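Local coordinates for glycosyl transferase family 8 (Streptococcus pneumoniae, PDB 5GVV), which transfers galactose from UDP-galactose to the terminal glucose of the already glycosylated serine-rich repeat protein PsrP, the third step in its O-glycosylation, at residues I370-D373 with N374-S377; D348-H351 with D352-E356; F198-G201 with Y202-G205; H85-F88 with A89-F92; L316-L319 with T320-P323. One frame throughout, in Å; residues are numbered along the deposited sequence.

Contact 1 (I370-D373 with N374-S377); sequences IAFD and NTCS
F372 and T375 meet through both backbone and side chain. The amide of F372 donates to the threonine hydroxyl (F372 N to T375 OG1 2.9 Å), and the return bond is straighter, T375 N reaching F372 O at 3.0 Å and 165°. With OG1 set between its own backbone N and carbonyl carbon (chi1 62°), the hydroxyl is turned back to the strand, near the plane of the phenyl ring and at its edge. F372 O also takes a weak bond from C376 N, so one carbonyl holds two successive amides. Beside it, the methyl of A371 packs on the cysteine methylene, A371 CB to C376 CB 4.0 Å, and C376 SG lies 3.3 Å from D373 O. At the exposed corner the D373 carboxylate and the N374 amide stand almost at right angles, their planes 79° apart. D373 OD1 receives only a weak, bent bond from N374 N and has its main partner in S391 OG. Further out, T375 OG1 also bonds D348 O at the end of the neighbouring parallel strand, which fixes the rotation of the hydroxyl. M397 of helix 395-402 packs on F372. Residues 372-375 form a type I beta turn at the carboxyl end of strand 369-372, where the chain leaves a Rossmann-like parallel sheet of order 3-2-1-4-5-6.

Contact 2 (D348-H351 with D352-E356); sequences DLNH and DRKLE
The loop that leaves the carboxyl end of strand 345-348 in a Rossmann-like parallel sheet is closed here by one lysine, K354, which folds back across it to D348 and N350. Its ammonium group makes a salt bridge with the carboxylate, K354 NZ to D348 OD1 2.8 Å, and a short bond to the backbone, K354 NZ to N350 O 2.6 Å. The two acceptors are met differently: the nitrogen lies in the plane of the N350 carbonyl, with a C=O...N angle of 150°, but stands above the D348 carboxylate plane, 45° out of it. A third approach, K354 NZ to N350 OD1 at 3.4 Å, is weak, and that amide oxygen is also held by N282 ND2. The lysine chain is bent at its second torsion (chi2 -61°) and extended beyond it, which brings its end back over the loop; CD passes 3.8 Å from N350 ND2. D348 approaches from the opposite direction, and its other oxygen, OD2, is bonded by the hydroxyls of Y359 and Y385, so the buried carboxylate has partners at both oxygens. On the exposed outer bend, R353 N donates to D352 OD1 at 2.8 Å. K354 NZ also reaches T375 O, in the turn after strand 369-372; L349 packs on F372 of that strand, and helix 356-364 begins where this loop ends.

Contact 3 (F198-G201 with Y202-G205); sequences FQIG and YDYG
D203 lays its carboxylate against the carbonyl of I200: D203 CG comes to 3.2 Å from I200 O, and the acid passes obliquely by the isoleucine branch, D203 OD2 to I200 CG1 4.0 Å. The same carbonyl takes a weak bond from the aspartate's own amide, D203 N to I200 O. One residue earlier the turn is firmer, Y202 N to Q199 O 3.0 Å at 162°, with the donor lifted 50° out of the carbonyl plane. Y202 CB rests on that oxygen at 3.3 Å, while CG, anti to the backbone N (chi1 -176°), carries the phenol away from the turn until one ring face meets G205 C. These overlapping turns lead into helix 203-208, and they follow an inverse gamma turn centred on Q199, closed by I200 N to F198 O. Water joins the two halves again. One molecule donates to both Q199 O and D203 OD1, the latter at 2.7 Å; two others donate to G201 O and accept from Y204 N and G205 N, so they extend the backbone bonding of the first helical turn. Q199 OE1 bonds C134 N, and the Q199 side chain lies about 4 Å from that of H227, a manganese ligand. D203 OD2 forms a salt bridge with R242 NE, and L335 of the second subunit packs on D203.

Contact 4 (H85-F88 with A89-F92); sequences HMTF and ARYF. With UDP (uridine-5'-diphosphate), chain D.
Polar contacts between T87 and R90 lie on the nucleotide side of this turn. The arginine meets the threonine hydroxyl with the edge of its guanidinium group, near the plane: R90 NH1 to T87 OG1 is 2.8 Å but bent to 130°, a weak bond. A second one, R90 NE to T87 O, is long and also weak. A bend at the third torsion of R90 (chi3 98°) lets the two nitrogens reach back past F88 and A89 to T87. R90 NE has a stronger partner in D177, through a salt bridge, while NH1 and D106 form a long, weak ion pair. In the backbone, Y91 N donates to F88 O at 3.2 Å and 165°, the start of a 3-10 segment. The same oxygen sits over one face of the Y91 ring, 3.2 Å above its plane and toward the rim. A89 N is buried with no partner in the model. Apolar packing follows on the far side. F88 and Y91 run side by side in the same direction, F88 CD1 to Y91 CE2 4.0 Å, with the phenol oxygen at the edge of the F88 ring; that hydroxyl bonds T166 OG1 of helix 158-167. T87 CG2 lies over a face of F88, and H85 CE1 touches A89 CB at 3.8 Å. Toward the ligand, T87 OG1 stands 3.4 Å from C5' of UDP and R90 NH1 3.7 Å from the same carbon. T87 and R90 thus line the UDP pocket of a GT-A glycosyltransferase, R90 lying close to the manganese ligand D106.

Contact 5 (L316-L319 with T320-P323); sequences LLAL and TRFP
T320 and L317 face each other where the short helix 314-317 runs on into a 3-10 segment, before strand 325-328 of the Rossmann-like C-terminal sheet. The packed part is centred on buried L319 and T320. L317 O takes two bonds from one residue, T320 N at 3.2 Å and T320 OG1 at 3.0 Å; the hydroxyl lies in the carbonyl plane, whereas the amide stands above it. A first torsion of 56° turns the threonine oxygen back on the helix end, and its methyl also presses on L317 O. L319 and F322 meet obliquely, L319 CD2 to F322 CE2 3.9 Å. L319 O lies near the plane of the phenyl ring at its edge and is bonded by F322 N at 3.1 Å. Helix 292-298 packs on both residues, through I292 and D293 at L319 and through A296 and E297 at F322, and F238 of the second subunit packs on L317 and T320. The more open flank carries A318 and R321, both partly exposed, and ends at exposed P323. Here the contact is mainly polar: the R321 chain, extended from CG to NE, passes along A318 O, and the guanidinium has F322 CE2 3.2 Å above its centre. R321 NH2 makes a salt bridge with D293, which fixes the far end of the group. A318 O is held from opposite faces of its plane, by R321 N at 3.2 Å and by R321 NH1 at 2.9 Å, the NH1 bond lying in the guanidinium plane.

Overall arrangement
Along the chain come contacts 4, 3, 5, 2 and 1. Contacts 4 and 3 belong to the GT-A family region, their centres about 23 Å apart, and only contact 4 borders UDP directly. Contacts 2 and 1 are the loops after adjacent parallel strands 345-348 and 369-372; their centres lie about 9 Å apart and they touch. Contact 5, in the same C-terminal sheet region, has its centre about 20 Å from those of contacts 2 and 4, between the two ends of the elongated chain. The centres of contacts 1 and 3 are about 61 Å apart, on opposite sides of the chain's. Contacts 3 and 5 both meet the second subunit, so the dimer involves both regions.

Contact 1 (I370-D373 with N374-S377)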
# COMPACT_ATOMS: atom_id res chain seq x y z
N ILE A 370 -39.62 7.85 6.59
CA ILE A 370 -40.59 6.93 6.01
C ILE A 370 -40.29 5.52 6.49
O ILE A 370 -39.22 5.25 7.04
CB ILE A 370 -40.59 6.99 4.47
CG1 ILE A 370 -39.24 6.55 3.91
CG2 ILE A 370 -40.93 8.40 4.00
CD1 ILE A 370 -39.19 6.53 2.39
N ALA A 371 -41.24 4.60 6.31
CA ALA A 371 -41.08 3.25 6.84
C ALA A 371 -41.82 2.22 5.99
O ALA A 371 -42.60 2.58 5.11
CB ALA A 371 -41.56 3.20 8.28
N PHE A 372 -41.55 0.95 6.26
CA PHE A 372 -42.34 -0.14 5.69
C PHE A 372 -43.47 -0.48 6.65
O PHE A 372 -43.38 -0.16 7.83
CB PHE A 372 -41.49 -1.38 5.43
CG PHE A 372 -40.69 -1.33 4.16
CD1 PHE A 372 -41.33 -1.31 2.92
CD2 PHE A 372 -39.30 -1.31 4.19
CE1 PHE A 372 -40.60 -1.27 1.74
CE2 PHE A 372 -38.56 -1.27 3.02
CZ PHE A 372 -39.21 -1.25 1.79
N ASP A 373 -44.51 -1.14 6.13
CA ASP A 373 -45.66 -1.55 6.94
C ASP A 373 -45.24 -2.35 8.16
O ASP A 373 -45.85 -2.25 9.23
CB ASP A 373 -46.65 -2.36 6.09
CG ASP A 373 -45.97 -3.44 5.27
OD1 ASP A 373 -44.78 -3.74 5.53
OD2 ASP A 373 -46.61 -4.01 4.36
N ASN A 374 -44.18 -3.15 8.00
CA ASN A 374 -43.71 -4.03 9.07
C ASN A 374 -42.48 -3.51 9.83
O ASN A 374 -41.88 -4.25 10.61
CB ASN A 374 -43.41 -5.42 8.50
CG ASN A 374 -42.29 -5.39 7.47
OD1 ASN A 374 -41.92 -4.33 6.98
ND2 ASN A 374 -41.76 -6.57 7.14
N THR A 375 -42.11 -2.25 9.61
CA THR A 375 -40.97 -1.68 10.33
C THR A 375 -41.31 -0.39 11.06
O THR A 375 -40.48 0.15 11.79
CB THR A 375 -39.76 -1.42 9.40
OG1 THR A 375 -40.11 -0.47 8.40
CG2 THR A 375 -39.28 -2.72 8.75
N CYS A 376 -42.53 0.12 10.87
CA CYS A 376 -42.94 1.32 11.59
C CYS A 376 -43.09 1.00 13.07
O CYS A 376 -43.50 -0.11 13.43
CB CYS A 376 -44.24 1.89 11.01
SG CYS A 376 -45.52 0.68 10.73
N SER A 377 -42.72 1.95 13.92
CA SER A 377 -42.72 1.74 15.36
C SER A 377 -44.12 1.47 15.91
O SER A 377 -45.11 2.01 15.41
CB SER A 377 -42.12 2.95 16.07
OG SER A 377 -42.34 2.89 17.47

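Contact 2 (D348-H351 with D352-E356)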
# COMPACT_ATOMS: atom_id res chain seq x y z
N ASP A 348 -36.78 4.23 8.45
CA ASP A 348 -37.06 3.38 9.59
C ASP A 348 -37.27 1.95 9.12
O ASP A 348 -38.41 1.51 8.95
CB ASP A 348 -38.31 3.88 10.32
CG ASP A 348 -38.39 3.40 11.75
OD1 ASP A 348 -37.49 2.65 12.17
OD2 ASP A 348 -39.36 3.78 12.45
N LEU A 349 -36.17 1.22 8.91
CA LEU A 349 -36.24 -0.10 8.28
C LEU A 349 -35.83 -1.24 9.21
O LEU A 349 -35.93 -2.41 8.82
CB LEU A 349 -35.35 -0.13 7.04
CG LEU A 349 -35.54 0.99 6.02
CD1 LEU A 349 -34.59 0.82 4.84
CD2 LEU A 349 -36.97 1.03 5.55
N ASN A 350 -35.38 -0.92 10.42
CA ASN A 350 -34.86 -1.93 11.33
C ASN A 350 -35.96 -2.66 12.10
O ASN A 350 -36.96 -2.06 12.49
CB ASN A 350 -33.87 -1.30 12.31
CG ASN A 350 -34.45 -0.11 13.04
OD1 ASN A 350 -34.93 0.84 12.42
ND2 ASN A 350 -34.43 -0.16 14.37
N HIS A 351 -35.76 -3.96 12.33
CA HIS A 351 -36.81 -4.83 12.85
C HIS A 351 -36.93 -4.94 14.38
O HIS A 351 -38.02 -5.19 14.90
CB HIS A 351 -36.69 -6.23 12.23
CG HIS A 351 -37.43 -6.37 10.93
ND1 HIS A 351 -38.78 -6.61 10.87
CD2 HIS A 351 -36.99 -6.32 9.65
CE1 HIS A 351 -39.15 -6.69 9.60
NE2 HIS A 351 -38.09 -6.52 8.84
N ASP A 352 -35.84 -4.78 15.12
CA ASP A 352 -35.95 -4.96 16.57
C ASP A 352 -36.43 -3.70 17.27
O ASP A 352 -36.87 -2.74 16.62
CB ASP A 352 -34.65 -5.47 17.18
CG ASP A 352 -34.90 -6.49 18.29
OD1 ASP A 352 -35.22 -6.07 19.43
OD2 ASP A 352 -34.80 -7.70 18.02
N ARG A 353 -36.37 -3.71 18.60
CA ARG A 353 -36.89 -2.59 19.40
C ARG A 353 -36.23 -1.28 19.03
O ARG A 353 -35.01 -1.20 18.88
CB ARG A 353 -36.75 -2.86 20.90
CG ARG A 353 -37.95 -3.59 21.49
CD ARG A 353 -37.84 -3.68 23.01
NE ARG A 353 -36.67 -4.44 23.41
CZ ARG A 353 -36.64 -5.77 23.51
NH1 ARG A 353 -37.73 -6.48 23.25
NH2 ARG A 353 -35.53 -6.38 23.88
N LYS A 354 -37.05 -0.25 18.90
CA LYS A 354 -36.59 1.04 18.39
C LYS A 354 -35.74 1.81 19.39
O LYS A 354 -35.99 1.77 20.60
CB LYS A 354 -37.79 1.89 17.96
CG LYS A 354 -38.66 1.22 16.92
CD LYS A 354 -37.89 0.94 15.64
CE LYS A 354 -38.81 0.37 14.57
NZ LYS A 354 -38.11 0.13 13.28
N LEU A 355 -34.73 2.50 18.87
CA LEU A 355 -33.90 3.36 19.69
C LEU A 355 -34.42 4.79 19.54
O LEU A 355 -34.16 5.45 18.54
CB LEU A 355 -32.44 3.23 19.25
CG LEU A 355 -31.94 1.80 19.44
CD1 LEU A 355 -30.72 1.49 18.60
CD2 LEU A 355 -31.66 1.54 20.91
N GLU A 356 -35.16 5.23 20.55
CA GLU A 356 -35.93 6.47 20.49
C GLU A 356 -35.15 7.71 20.06
O GLU A 356 -35.60 8.43 19.17
CB GLU A 356 -36.65 6.72 21.82
CG GLU A 356 -38.13 6.30 21.82
CD GLU A 356 -38.34 4.81 21.59
OE1 GLU A 356 -37.37 4.03 21.73
OE2 GLU A 356 -39.48 4.42 21.27

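Contact 3 (F198-G201 with Y202-G205)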
# COMPACT_ATOMS: atom_id res chain seq x y z
N PHE A 198 5.54 -16.87 -16.77
CA PHE A 198 6.99 -17.06 -16.71
C PHE A 198 7.44 -16.91 -15.27
O PHE A 198 7.51 -15.79 -14.73
CB PHE A 198 7.68 -16.04 -17.61
CG PHE A 198 9.13 -16.36 -17.90
CD1 PHE A 198 10.13 -15.97 -17.02
CD2 PHE A 198 9.49 -17.06 -19.05
CE1 PHE A 198 11.47 -16.27 -17.28
CE2 PHE A 198 10.82 -17.35 -19.33
CZ PHE A 198 11.81 -16.95 -18.44
N GLN A 199 7.74 -18.04 -14.64
CA GLN A 199 7.96 -18.08 -13.20
C GLN A 199 9.38 -17.69 -12.79
O GLN A 199 10.18 -18.52 -12.34
CB GLN A 199 7.53 -19.43 -12.64
CG GLN A 199 6.02 -19.66 -12.84
CD GLN A 199 5.66 -21.10 -13.14
OE1 GLN A 199 5.98 -22.00 -12.37
NE2 GLN A 199 4.99 -21.33 -14.28
N ILE A 200 9.67 -16.40 -12.95
CA ILE A 200 10.97 -15.84 -12.62
C ILE A 200 11.26 -15.95 -11.12
O ILE A 200 12.41 -15.84 -10.68
CB ILE A 200 11.04 -14.36 -13.08
CG1 ILE A 200 12.48 -13.88 -13.17
CG2 ILE A 200 10.20 -13.47 -12.17
CD1 ILE A 200 13.19 -14.33 -14.44
N GLY A 201 10.21 -16.18 -10.33
CA GLY A 201 10.38 -16.36 -8.90
C GLY A 201 11.08 -17.66 -8.55
O GLY A 201 11.56 -17.84 -7.42
N TYR A 202 11.16 -18.57 -9.52
CA TYR A 202 11.80 -19.87 -9.30
C TYR A 202 13.33 -19.77 -9.24
O TYR A 202 14.00 -20.76 -8.92
CB TYR A 202 11.38 -20.86 -10.40
CG TYR A 202 11.92 -22.27 -10.20
CD1 TYR A 202 11.56 -23.03 -9.09
CD2 TYR A 202 12.77 -22.85 -11.13
CE1 TYR A 202 12.03 -24.32 -8.91
CE2 TYR A 202 13.26 -24.14 -10.96
CZ TYR A 202 12.89 -24.86 -9.84
OH TYR A 202 13.36 -26.14 -9.66
N ASP A 203 13.87 -18.59 -9.55
CA ASP A 203 15.32 -18.38 -9.59
C ASP A 203 16.06 -18.96 -8.39
O ASP A 203 17.06 -19.67 -8.55
CB ASP A 203 15.65 -16.89 -9.72
CG ASP A 203 15.50 -16.38 -11.15
OD1 ASP A 203 15.07 -17.17 -12.02
OD2 ASP A 203 15.81 -15.20 -11.40
N TYR A 204 15.57 -18.67 -7.18
CA TYR A 204 16.18 -19.20 -5.97
C TYR A 204 16.11 -20.71 -5.95
O TYR A 204 17.08 -21.38 -5.61
CB TYR A 204 15.52 -18.63 -4.70
CG TYR A 204 16.24 -19.07 -3.44
CD1 TYR A 204 17.31 -18.35 -2.94
CD2 TYR A 204 15.86 -20.24 -2.77
CE1 TYR A 204 17.98 -18.76 -1.80
CE2 TYR A 204 16.52 -20.65 -1.63
CZ TYR A 204 17.58 -19.91 -1.15
OH TYR A 204 18.25 -20.32 -0.02
N GLY A 205 14.95 -21.26 -6.33
CA GLY A 205 14.80 -22.70 -6.43
C GLY A 205 15.74 -23.30 -7.46
O GLY A 205 16.40 -24.31 -7.21
O HOH W 1 13.21 -18.65 -13.25
O HOH W 2 13.72 -16.22 -6.67
O HOH W 3 12.37 -19.93 -6.02

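Contact 4 (H85-F88 with A89-F92)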
# COMPACT_ATOMS: atom_id res chain seq x y z
N HIS A 85 -9.55 -17.30 2.38
CA HIS A 85 -8.17 -16.81 2.35
C HIS A 85 -7.28 -17.59 3.31
O HIS A 85 -7.74 -17.97 4.39
CB HIS A 85 -8.13 -15.31 2.62
CG HIS A 85 -8.54 -14.47 1.45
ND1 HIS A 85 -9.82 -14.47 0.95
CD2 HIS A 85 -7.83 -13.61 0.67
CE1 HIS A 85 -9.89 -13.65 -0.08
NE2 HIS A 85 -8.70 -13.12 -0.27
N MSE A 86 -6.03 -17.82 3.01
CA MSE A 86 -5.33 -17.26 1.92
C MSE A 86 -5.55 -17.32 0.45
O MSE A 86 -6.12 -16.44 -0.20
CB MSE A 86 -3.91 -17.85 2.02
CG MSE A 86 -3.33 -17.77 3.41
SE MSE A 86 -1.45 -17.28 3.18
CE MSE A 86 -0.56 -18.77 4.12
N THR A 87 -4.98 -18.38 -0.08
CA THR A 87 -4.82 -18.54 -1.52
C THR A 87 -5.90 -19.41 -2.14
O THR A 87 -5.74 -19.92 -3.25
CB THR A 87 -3.44 -19.16 -1.81
OG1 THR A 87 -3.32 -19.45 -3.21
CG2 THR A 87 -3.26 -20.43 -1.01
N PHE A 88 -7.01 -19.57 -1.42
CA PHE A 88 -8.04 -20.54 -1.80
C PHE A 88 -9.27 -19.91 -2.46
O PHE A 88 -10.19 -20.62 -2.88
CB PHE A 88 -8.48 -21.33 -0.57
CG PHE A 88 -7.37 -22.12 0.08
CD1 PHE A 88 -7.09 -23.41 -0.33
CD2 PHE A 88 -6.62 -21.57 1.11
CE1 PHE A 88 -6.08 -24.15 0.26
CE2 PHE A 88 -5.60 -22.29 1.71
CZ PHE A 88 -5.33 -23.59 1.29
N ALA A 89 -9.28 -18.58 -2.55
CA ALA A 89 -10.48 -17.86 -2.97
C ALA A 89 -10.85 -18.10 -4.44
O ALA A 89 -11.99 -17.88 -4.84
CB ALA A 89 -10.32 -16.37 -2.69
N ARG A 90 -9.88 -18.56 -5.23
CA ARG A 90 -10.12 -18.78 -6.66
C ARG A 90 -11.13 -19.90 -6.91
O ARG A 90 -11.66 -20.04 -8.01
CB ARG A 90 -8.79 -19.03 -7.40
CG ARG A 90 -7.99 -20.22 -6.89
CD ARG A 90 -6.57 -20.24 -7.47
NE ARG A 90 -5.59 -19.67 -6.54
CZ ARG A 90 -4.31 -19.46 -6.84
NH1 ARG A 90 -3.50 -18.94 -5.93
NH2 ARG A 90 -3.85 -19.75 -8.04
N TYR A 91 -11.40 -20.70 -5.87
CA TYR A 91 -12.42 -21.74 -5.94
C TYR A 91 -13.80 -21.15 -6.26
O TYR A 91 -14.59 -21.76 -6.98
CB TYR A 91 -12.50 -22.52 -4.62
CG TYR A 91 -11.28 -23.35 -4.26
CD1 TYR A 91 -10.23 -23.52 -5.16
CD2 TYR A 91 -11.18 -23.97 -3.02
CE1 TYR A 91 -9.12 -24.29 -4.83
CE2 TYR A 91 -10.07 -24.73 -2.68
CZ TYR A 91 -9.04 -24.89 -3.59
OH TYR A 91 -7.94 -25.64 -3.27
N PHE A 92 -14.07 -19.96 -5.72
CA PHE A 92 -15.40 -19.36 -5.80
C PHE A 92 -15.63 -18.52 -7.06
O PHE A 92 -16.62 -17.80 -7.17
CB PHE A 92 -15.67 -18.49 -4.57
CG PHE A 92 -15.58 -19.24 -3.27
CD1 PHE A 92 -16.68 -19.95 -2.78
CD2 PHE A 92 -14.40 -19.24 -2.53
CE1 PHE A 92 -16.60 -20.64 -1.58
CE2 PHE A 92 -14.32 -19.93 -1.33
CZ PHE A 92 -15.42 -20.63 -0.86
N1 UDP D . -2.57 -13.72 -1.46
C2 UDP D . -3.12 -12.65 -0.77
N3 UDP D . -2.53 -12.18 0.39
C4 UDP D . -1.39 -12.77 0.87
C5 UDP D . -0.83 -13.85 0.18
C6 UDP D . -1.50 -14.38 -0.92
O2 UDP D . -4.14 -12.12 -1.20
O4 UDP D . -0.86 -12.35 1.91
C1' UDP D . -3.22 -14.19 -2.69
C2' UDP D . -2.63 -13.47 -3.89
O2' UDP D . -3.61 -13.27 -4.88
C3' UDP D . -1.60 -14.44 -4.41
C4' UDP D . -2.23 -15.78 -4.08
O4' UDP D . -2.97 -15.58 -2.89
O3' UDP D . -1.39 -14.26 -5.80
C5' UDP D . -1.19 -16.89 -3.89
O5' UDP D . -0.05 -16.34 -3.28
PA UDP D . 1.36 -16.46 -4.03
O1A UDP D . 1.21 -15.77 -5.32
O2A UDP D . 2.44 -15.86 -3.21
O3A UDP D . 1.62 -18.04 -4.23
PB UDP D . 2.62 -18.64 -5.34
O1B UDP D . 2.39 -20.10 -5.51
O2B UDP D . 4.01 -18.44 -4.87
O3B UDP D . 2.42 -17.94 -6.64

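Contact 5 (L316-L319 with T320-P323)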
# COMPACT_ATOMS: atom_id res chain seq x y z
N LEU A 316 -25.14 -7.50 6.83
CA LEU A 316 -24.93 -6.06 6.75
C LEU A 316 -23.52 -5.72 6.27
O LEU A 316 -23.33 -4.77 5.51
CB LEU A 316 -25.21 -5.39 8.11
CG LEU A 316 -26.65 -5.44 8.62
CD1 LEU A 316 -26.78 -4.65 9.91
CD2 LEU A 316 -27.61 -4.90 7.58
N LEU A 317 -22.53 -6.49 6.71
CA LEU A 317 -21.15 -6.24 6.29
C LEU A 317 -21.01 -6.48 4.79
O LEU A 317 -20.25 -5.78 4.12
CB LEU A 317 -20.16 -7.11 7.07
CG LEU A 317 -20.08 -6.84 8.57
CD1 LEU A 317 -19.04 -7.75 9.23
CD2 LEU A 317 -19.75 -5.39 8.84
N ALA A 318 -21.75 -7.45 4.26
CA ALA A 318 -21.69 -7.76 2.84
C ALA A 318 -22.22 -6.62 1.97
O ALA A 318 -22.03 -6.62 0.76
CB ALA A 318 -22.45 -9.05 2.54
N LEU A 319 -22.90 -5.65 2.59
CA LEU A 319 -23.41 -4.49 1.87
C LEU A 319 -22.28 -3.63 1.29
O LEU A 319 -22.54 -2.74 0.48
CB LEU A 319 -24.32 -3.65 2.76
CG LEU A 319 -25.62 -4.29 3.26
CD1 LEU A 319 -26.36 -3.36 4.22
CD2 LEU A 319 -26.52 -4.68 2.09
N THR A 320 -21.04 -3.89 1.70
CA THR A 320 -19.87 -3.20 1.15
C THR A 320 -19.63 -3.48 -0.33
O THR A 320 -18.83 -2.80 -0.98
CB THR A 320 -18.58 -3.56 1.93
OG1 THR A 320 -18.39 -4.99 1.93
CG2 THR A 320 -18.65 -3.06 3.35
N ARG A 321 -20.33 -4.47 -0.88
CA ARG A 321 -20.20 -4.78 -2.30
C ARG A 321 -20.88 -3.71 -3.15
O ARG A 321 -20.62 -3.61 -4.35
CB ARG A 321 -20.79 -6.16 -2.61
CG ARG A 321 -22.32 -6.23 -2.56
CD ARG A 321 -22.79 -7.68 -2.52
NE ARG A 321 -24.25 -7.80 -2.61
CZ ARG A 321 -25.08 -7.66 -1.59
NH1 ARG A 321 -24.61 -7.36 -0.38
NH2 ARG A 321 -26.39 -7.80 -1.76
N PHE A 322 -21.75 -2.92 -2.51
CA PHE A 322 -22.43 -1.81 -3.18
C PHE A 322 -21.60 -0.54 -3.04
O PHE A 322 -21.05 -0.28 -1.97
CB PHE A 322 -23.80 -1.55 -2.56
CG PHE A 322 -24.76 -2.69 -2.71
CD1 PHE A 322 -25.36 -2.95 -3.93
CD2 PHE A 322 -25.10 -3.48 -1.62
CE1 PHE A 322 -26.27 -3.99 -4.07
CE2 PHE A 322 -26.00 -4.52 -1.75
CZ PHE A 322 -26.58 -4.78 -2.98
N PRO A 323 -21.54 0.25 -4.12
CA PRO A 323 -20.76 1.50 -4.10
C PRO A 323 -21.51 2.61 -3.37
O PRO A 323 -20.91 3.64 -3.08
CB PRO A 323 -20.63 1.85 -5.58
CG PRO A 323 -21.86 1.25 -6.21
CD PRO A 323 -22.13 -0.01 -5.44